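Local coordinates for CCHC-type domain-containing protein (Trypanosoma brucei brucei, PDB 7C45) that binds uridine-rich RNA and probably trims guide RNAs from their 3' ends as an exonuclease of the RNase D type, at residues 102-107 / 139-144; 119-124 / 217-222. One frame throughout, in Å; residues are numbered along the deposited sequence.

Contact 1 of 2, residues 102-107 / 139-144; sequences DCRRDV and NRRSGM. With nucleotides of chain B.
Asp-102 OD1 is gripped twice by Arg-104, through its backbone N at 3.2 Å and its NE at 2.9 Å, from opposite faces of the carboxylate plane. The first bond caps the helix that follows; the second joins the bond from Arg-104 NH2 to Asp-102 OD2 (2.8 Å) in a side-on salt bridge, with the arginine chain bent at chi3 (-58°). The Arg-104 guanidinium offers one face to Arg-141, whose extended chain arrives from the opposite direction and stacks flat on it, centres 3.5 Å apart and planes at 15°. Arg-141 NH1 lies 3.8 Å from Asp-102 OD1, a long salt bridge of charge alone. Asp-237 bridges both arginines, which should offset their like charges, and Arg-141 NE donates to Glu-242 O. The network borders the RNA: the O2' of U8 of chain B donates a hydrogen bond to Asp-102 OD2, at 2.5 Å unusually short, and Ser-142 OG accepts from U6 N3 of that chain. The Asp-102 side chain lies about 6 Å from a bound calcium ion, beside the exonuclease metal site. The network joins the N-terminal end of helix 104-114 and the preceding turn to the loop before helix 144-152, with Tyr-222 of helix 212-226 packed against both arginines.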
loop_
_atom_site.group_PDB
_atom_site.type_symbol
_atom_site.label_atom_id
_atom_site.label_comp_id
_atom_site.label_asym_id
_atom_site.label_seq_id
_atom_site.Cartn_x
_atom_site.Cartn_y
_atom_site.Cartn_z
ATOM N N ASP A 102 2.258 -2.683 -0.978
ATOM C CA ASP A 102 2.865 -3.708 -1.817
ATOM C C ASP A 102 3.750 -3.053 -2.871
ATOM O O ASP A 102 3.266 -2.696 -3.953
ATOM C CB ASP A 102 1.819 -4.622 -2.483
ATOM C CG ASP A 102 2.467 -5.870 -3.130
ATOM O OD1 ASP A 102 3.703 -5.893 -3.210
ATOM O OD2 ASP A 102 1.748 -6.795 -3.545
ATOM N N CYS A 103 5.048 -2.940 -2.579
ATOM C CA CYS A 103 5.994 -2.258 -3.460
ATOM C C CYS A 103 6.553 -3.157 -4.553
ATOM O O CYS A 103 7.282 -2.675 -5.420
ATOM C CB CYS A 103 7.178 -1.706 -2.658
ATOM S SG CYS A 103 8.263 -2.930 -1.903
ATOM N N ARG A 104 6.226 -4.444 -4.546
ATOM C CA ARG A 104 7.044 -5.398 -5.296
ATOM C C ARG A 104 6.986 -5.137 -6.794
ATOM O O ARG A 104 8.014 -4.929 -7.447
ATOM C CB ARG A 104 6.593 -6.822 -4.982
ATOM C CG ARG A 104 6.993 -7.270 -3.577
ATOM C CD ARG A 104 6.354 -8.633 -3.251
ATOM N NE ARG A 104 4.922 -8.539 -3.367
ATOM C CZ ARG A 104 4.099 -9.577 -3.304
ATOM N NH1 ARG A 104 4.581 -10.801 -3.078
ATOM N NH2 ARG A 104 2.798 -9.377 -3.460
ATOM N N ARG A 105 5.789 -5.209 -7.358
ATOM C CA ARG A 105 5.616 -4.946 -8.788
ATOM C C ARG A 105 5.990 -3.507 -9.143
ATOM O O ARG A 105 6.542 -3.250 -10.223
ATOM C CB ARG A 105 4.168 -5.226 -9.195
ATOM C CG ARG A 105 3.943 -6.435 -10.039
ATOM C CD ARG A 105 4.485 -7.653 -9.374
ATOM N NE ARG A 105 5.736 -8.111 -9.979
ATOM C CZ ARG A 105 6.415 -9.140 -9.498
ATOM N NH1 ARG A 105 7.552 -9.533 -10.059
ATOM N NH2 ARG A 105 5.935 -9.788 -8.441
ATOM N N ASP A 106 5.674 -2.556 -8.264
ATOM C CA ASP A 106 5.985 -1.150 -8.526
ATOM C C ASP A 106 7.476 -0.941 -8.680
ATOM O O ASP A 106 7.935 -0.284 -9.623
ATOM C CB ASP A 106 5.472 -0.267 -7.388
ATOM C CG ASP A 106 3.964 -0.164 -7.365
ATOM O OD1 ASP A 106 3.322 -0.612 -8.328
ATOM O OD2 ASP A 106 3.441 0.397 -6.386
ATOM N N VAL A 107 8.246 -1.497 -7.744
ATOM C CA VAL A 107 9.683 -1.307 -7.731
ATOM C C VAL A 107 10.316 -2.014 -8.920
ATOM O O VAL A 107 11.252 -1.492 -9.554
ATOM C CB VAL A 107 10.217 -1.801 -6.374
ATOM C CG1 VAL A 107 11.627 -2.290 -6.460
ATOM C CG2 VAL A 107 10.021 -0.695 -5.334
ATOM N N ASN A 139 1.376 -14.550 8.149
ATOM C CA ASN A 139 2.182 -13.879 7.128
ATOM C C ASN A 139 1.377 -13.490 5.886
ATOM O O ASN A 139 1.962 -13.194 4.849
ATOM C CB ASN A 139 3.379 -14.737 6.717
ATOM C CG ASN A 139 2.988 -15.916 5.847
ATOM O OD1 ASN A 139 1.886 -16.459 5.978
ATOM N ND2 ASN A 139 3.889 -16.310 4.944
ATOM N N ARG A 140 0.061 -13.461 5.984
ATOM C CA ARG A 140 -0.794 -13.064 4.873
ATOM C C ARG A 140 -0.603 -11.593 4.496
ATOM O O ARG A 140 -0.498 -10.722 5.356
ATOM C CB ARG A 140 -2.245 -13.313 5.263
ATOM C CG ARG A 140 -3.297 -12.918 4.266
ATOM C CD ARG A 140 -4.649 -13.353 4.792
ATOM N NE ARG A 140 -5.679 -13.343 3.763
ATOM C CZ ARG A 140 -6.842 -13.972 3.878
ATOM N NH1 ARG A 140 -7.731 -13.913 2.898
ATOM N NH2 ARG A 140 -7.111 -14.664 4.978
ATOM N N ARG A 141 -0.603 -11.322 3.196
ATOM C CA ARG A 141 -0.736 -9.965 2.678
ATOM C C ARG A 141 -2.214 -9.656 2.488
ATOM O O ARG A 141 -2.899 -10.323 1.706
ATOM C CB ARG A 141 -0.001 -9.797 1.348
ATOM C CG ARG A 141 1.503 -9.885 1.422
ATOM C CD ARG A 141 2.088 -9.713 0.007
ATOM N NE ARG A 141 3.541 -9.824 -0.018
ATOM C CZ ARG A 141 4.361 -8.784 0.092
ATOM N NH1 ARG A 141 3.865 -7.547 0.208
ATOM N NH2 ARG A 141 5.658 -8.976 0.066
ATOM N N SER A 142 -2.694 -8.637 3.177
ATOM C CA SER A 142 -4.080 -8.226 3.043
ATOM C C SER A 142 -4.195 -7.085 2.047
ATOM O O SER A 142 -3.268 -6.296 1.866
ATOM C CB SER A 142 -4.660 -7.825 4.398
ATOM O OG SER A 142 -4.729 -8.976 5.216
ATOM N N GLY A 143 -5.336 -7.032 1.375
ATOM C CA GLY A 143 -5.586 -5.984 0.412
ATOM C C GLY A 143 -5.864 -4.654 1.100
ATOM O O GLY A 143 -6.125 -4.573 2.291
ATOM N N MET A 144 -5.828 -3.593 0.297
ATOM C CA MET A 144 -5.997 -2.241 0.810
ATOM C C MET A 144 -7.309 -2.070 1.568
ATOM O O MET A 144 -7.357 -1.389 2.598
ATOM C CB MET A 144 -5.920 -1.259 -0.362
ATOM C CG MET A 144 -6.216 0.168 -0.035
ATOM S SD MET A 144 -5.001 0.938 1.037
ATOM C CE MET A 144 -3.736 1.359 -0.164
ATOM P P U B 6 -12.947 -14.430 4.085
ATOM O OP1 U B 6 -13.888 -14.707 2.985
ATOM O OP2 U B 6 -11.834 -15.364 4.348
ATOM O "O5'" U B 6 -12.281 -13.011 3.856
ATOM C "C5'" U B 6 -13.068 -11.850 3.662
ATOM C "C4'" U B 6 -12.261 -10.769 2.985
ATOM O "O4'" U B 6 -11.264 -10.268 3.912
ATOM C "C3'" U B 6 -11.490 -11.208 1.740
ATOM O "O3'" U B 6 -11.400 -10.095 0.864
ATOM C "C2'" U B 6 -10.103 -11.505 2.297
ATOM O "O2'" U B 6 -9.042 -11.425 1.370
ATOM C "C1'" U B 6 -9.974 -10.429 3.360
ATOM N N1 U B 6 -9.053 -10.778 4.440
ATOM C C2 U B 6 -7.840 -10.130 4.449
ATOM O O2 U B 6 -7.515 -9.306 3.609
ATOM N N3 U B 6 -7.013 -10.460 5.491
ATOM C C4 U B 6 -7.277 -11.373 6.476
ATOM O O4 U B 6 -6.416 -11.568 7.340
ATOM C C5 U B 6 -8.554 -12.015 6.381
ATOM C C6 U B 6 -9.393 -11.716 5.389
ATOM P P U B 8 -6.095 -10.749 -2.337
ATOM O OP1 U B 8 -6.112 -11.883 -3.287
ATOM O OP2 U B 8 -6.468 -11.015 -0.925
ATOM O "O5'" U B 8 -4.664 -10.089 -2.469
ATOM C "C5'" U B 8 -4.040 -9.468 -1.364
ATOM C "C4'" U B 8 -2.737 -8.853 -1.779
ATOM O "O4'" U B 8 -1.862 -9.877 -2.307
ATOM C "C3'" U B 8 -2.798 -7.814 -2.884
ATOM O "O3'" U B 8 -3.172 -6.545 -2.390
ATOM C "C2'" U B 8 -1.384 -7.852 -3.445
ATOM O "O2'" U B 8 -0.483 -7.151 -2.591
ATOM C "C1'" U B 8 -1.065 -9.343 -3.333
ATOM N N1 U B 8 -1.382 -10.103 -4.566
ATOM C C2 U B 8 -0.462 -10.072 -5.581
ATOM O O2 U B 8 0.552 -9.407 -5.511
ATOM N N3 U B 8 -0.802 -10.823 -6.688
ATOM C C4 U B 8 -1.944 -11.598 -6.807
ATOM O O4 U B 8 -2.145 -12.243 -7.840
ATOM C C5 U B 8 -2.828 -11.591 -5.684
ATOM C C6 U B 8 -2.518 -10.858 -4.615
ATOM P P U B 9 -3.943 -5.497 -3.333
ATOM O OP1 U B 9 -4.228 -4.319 -2.477
ATOM O OP2 U B 9 -5.054 -6.240 -3.971
ATOM O "O5'" U B 9 -2.870 -5.165 -4.459
ATOM C "C5'" U B 9 -1.899 -4.138 -4.294
ATOM C "C4'" U B 9 -0.924 -4.033 -5.454
ATOM O "O4'" U B 9 -0.331 -5.313 -5.770
ATOM C "C3'" U B 9 -1.463 -3.548 -6.789
ATOM O "O3'" U B 9 -1.657 -2.155 -6.825
ATOM C "C2'" U B 9 -0.413 -4.044 -7.774
ATOM O "O2'" U B 9 0.740 -3.210 -7.781
ATOM C "C1'" U B 9 -0.030 -5.380 -7.147
ATOM N N1 U B 9 -0.786 -6.497 -7.740
ATOM C C2 U B 9 -0.410 -6.946 -9.007
ATOM O O2 U B 9 0.502 -6.476 -9.656
ATOM N N3 U B 9 -1.150 -7.984 -9.507
ATOM C C4 U B 9 -2.213 -8.607 -8.886
ATOM O O4 U B 9 -2.782 -9.528 -9.468
ATOM C C5 U B 9 -2.542 -8.085 -7.589
ATOM C C6 U B 9 -1.838 -7.070 -7.069
#

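Contact 2 of 2, residues 119-124 / 217-222; sequences EGVLDL and RLTAQY
Strand 121-123 runs almost perpendicular to the 217-222 part of helix 212-226, at 98° with the axes 7.0 Å apart at closest approach, and the two backbones come nearest at Leu-122 and Thr-219, whose CA atoms are 5.7 Å apart. Thr-219 carries the contact from the helix side, its two branches doing different work. The hydroxyl, OG1, accepts a hydrogen bond from the backbone N of Asp-123 at 3.1 Å, with a fairly straight N-H...O angle of 157°. With OG1 beside its own backbone N (chi1 -54°), the same oxygen also bonds Val-215 O one turn back in the helix, linking the two backbones. The methyl, CG2, meets Val-121 instead: CG1 of the valine lies 3.4 Å from Thr-219 CG2, tighter than a usual carbon contact, and the two side chains cross at about a right angle. Val-121 also packs on Phe-100 of the adjacent strand and Val-223 of the same helix. Asp-123 brings CB against the threonine, 3.6 Å from Thr-219 OG1, while its carboxylate is engaged elsewhere. OD2 accepts from Cys-103 N, and OD1 from Asp-102 N and from Val-126 N, the last a cap on helix 124-136. Leu-122 CB points away from 217-222, yet its side chain packs on strand 97-100 and on Val-215 and Glu-216, just before that segment in the same helix. Within this chain, 121-123 is an outermost strand of the mixed sheet of the 3'-5' exonuclease domain, of the RNase H-like clan, bonded to 97-100 along one edge. The hydroxyl of Thr-219 therefore satisfies a backbone N-H of this edge strand that no neighbouring strand of the chain takes up, whereas its methyl fills in beside Val-121.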
loop_
_atom_site.group_PDB
_atom_site.type_symbol
_atom_site.label_atom_id
_atom_site.label_comp_id
_atom_site.label_asym_id
_atom_site.label_seq_id
_atom_site.Cartn_x
_atom_site.Cartn_y
_atom_site.Cartn_z
ATOM N N GLU A 119 15.027 4.671 -2.645
ATOM C CA GLU A 119 15.697 4.421 -1.377
ATOM C C GLU A 119 14.955 5.152 -0.279
ATOM O O GLU A 119 14.406 6.222 -0.526
ATOM C CB GLU A 119 17.151 4.849 -1.431
ATOM C CG GLU A 119 17.883 4.214 -2.592
ATOM C CD GLU A 119 19.300 4.708 -2.742
ATOM O OE1 GLU A 119 19.831 4.615 -3.865
ATOM O OE2 GLU A 119 19.875 5.168 -1.737
ATOM N N GLY A 120 14.909 4.552 0.914
ATOM C CA GLY A 120 14.087 5.071 1.992
ATOM C C GLY A 120 12.638 4.669 1.821
ATOM O O GLY A 120 11.749 5.513 1.809
ATOM N N VAL A 121 12.378 3.382 1.658
ATOM C CA VAL A 121 11.056 2.893 1.279
ATOM C C VAL A 121 10.422 2.222 2.494
ATOM O O VAL A 121 11.108 1.567 3.280
ATOM C CB VAL A 121 11.140 1.912 0.087
ATOM C CG1 VAL A 121 9.762 1.345 -0.261
ATOM C CG2 VAL A 121 11.692 2.587 -1.170
ATOM N N LEU A 122 9.118 2.395 2.650
ATOM C CA LEU A 122 8.362 1.723 3.702
ATOM C C LEU A 122 7.089 1.183 3.085
ATOM O O LEU A 122 6.287 1.956 2.557
ATOM C CB LEU A 122 8.032 2.684 4.846
ATOM C CG LEU A 122 7.243 2.067 5.998
ATOM C CD1 LEU A 122 8.089 1.007 6.641
ATOM C CD2 LEU A 122 6.955 3.174 7.023
ATOM N N ASP A 123 6.898 -0.136 3.155
ATOM C CA ASP A 123 5.758 -0.801 2.536
ATOM C C ASP A 123 4.714 -1.033 3.620
ATOM O O ASP A 123 4.922 -1.834 4.537
ATOM C CB ASP A 123 6.203 -2.104 1.877
ATOM C CG ASP A 123 5.083 -2.814 1.139
ATOM O OD1 ASP A 123 3.905 -2.663 1.472
ATOM O OD2 ASP A 123 5.418 -3.559 0.194
ATOM N N LEU A 124 3.602 -0.312 3.539
ATOM C CA LEU A 124 2.635 -0.372 4.633
ATOM C C LEU A 124 1.870 -1.692 4.646
ATOM O O LEU A 124 1.389 -2.121 5.707
ATOM C CB LEU A 124 1.672 0.806 4.544
ATOM C CG LEU A 124 2.297 2.180 4.787
ATOM C CD1 LEU A 124 1.185 3.233 4.828
ATOM C CD2 LEU A 124 3.165 2.228 6.062
ATOM N N ARG A 217 13.786 -1.846 7.120
ATOM C CA ARG A 217 14.825 -2.778 6.696
ATOM C C ARG A 217 14.221 -3.932 5.905
ATOM O O ARG A 217 14.773 -4.355 4.876
ATOM C CB ARG A 217 15.605 -3.289 7.912
ATOM C CG ARG A 217 16.427 -2.206 8.610
ATOM C CD ARG A 217 17.434 -1.582 7.665
ATOM N NE ARG A 217 16.876 -0.441 6.940
ATOM C CZ ARG A 217 17.178 -0.109 5.686
ATOM N NH1 ARG A 217 16.607 0.953 5.129
ATOM N NH2 ARG A 217 18.042 -0.832 4.983
ATOM N N LEU A 218 13.072 -4.422 6.348
ATOM C CA LEU A 218 12.415 -5.497 5.618
ATOM C C LEU A 218 11.968 -5.013 4.245
ATOM O O LEU A 218 12.168 -5.700 3.232
ATOM C CB LEU A 218 11.241 -6.028 6.435
ATOM C CG LEU A 218 10.319 -7.067 5.795
ATOM C CD1 LEU A 218 11.091 -8.309 5.294
ATOM C CD2 LEU A 218 9.251 -7.483 6.801
ATOM N N THR A 219 11.407 -3.806 4.183
ATOM C CA THR A 219 11.072 -3.245 2.879
ATOM C C THR A 219 12.316 -3.075 2.006
ATOM O O THR A 219 12.262 -3.303 0.790
ATOM C CB THR A 219 10.356 -1.911 3.046
ATOM O OG1 THR A 219 9.226 -2.068 3.916
ATOM C CG2 THR A 219 9.879 -1.411 1.710
ATOM N N ALA A 220 13.436 -2.629 2.591
ATOM C CA ALA A 220 14.649 -2.469 1.791
ATOM C C ALA A 220 15.070 -3.789 1.167
ATOM O O ALA A 220 15.597 -3.805 0.052
ATOM C CB ALA A 220 15.792 -1.912 2.623
ATOM N N GLN A 221 14.852 -4.899 1.875
ATOM C CA GLN A 221 15.148 -6.207 1.303
ATOM C C GLN A 221 14.275 -6.477 0.081
ATOM O O GLN A 221 14.738 -7.052 -0.905
ATOM C CB GLN A 221 14.933 -7.292 2.358
ATOM C CG GLN A 221 15.290 -8.707 1.906
ATOM C CD GLN A 221 16.728 -8.808 1.440
ATOM O OE1 GLN A 221 16.994 -8.947 0.245
ATOM N NE2 GLN A 221 17.665 -8.715 2.379
ATOM N N TYR A 222 12.997 -6.113 0.156
ATOM C CA TYR A 222 12.109 -6.272 -0.998
ATOM C C TYR A 222 12.571 -5.423 -2.171
ATOM O O TYR A 222 12.520 -5.868 -3.330
ATOM C CB TYR A 222 10.674 -5.927 -0.612
ATOM C CG TYR A 222 9.984 -7.109 -0.011
ATOM C CD1 TYR A 222 9.531 -8.143 -0.815
ATOM C CD2 TYR A 222 9.806 -7.208 1.358
ATOM C CE1 TYR A 222 8.936 -9.264 -0.264
ATOM C CE2 TYR A 222 9.204 -8.328 1.922
ATOM C CZ TYR A 222 8.765 -9.352 1.108
ATOM O OH TYR A 222 8.173 -10.480 1.649
#

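Following the chain from the N terminus, strand 97-100 leads into 102-107, which opens helix 104-114, and strand 121-123 comes next as the outer neighbour of 97-100. Contact 1 then closes a loop of 31 residues when the chain returns at 139-144, after helix 124-136. Contact 2 closes a longer one of 92 residues, from 119-124 to helix 212-226. Their segments alternate, so the two loops cross. The contacts, with centres about 11 Å apart, meet directly, since both the strand end and the helix of contact 2 touch contact 1. Together they tie the edge of the sheet and the RNA-facing segments 102-107 and 139-144 to helix 212-226.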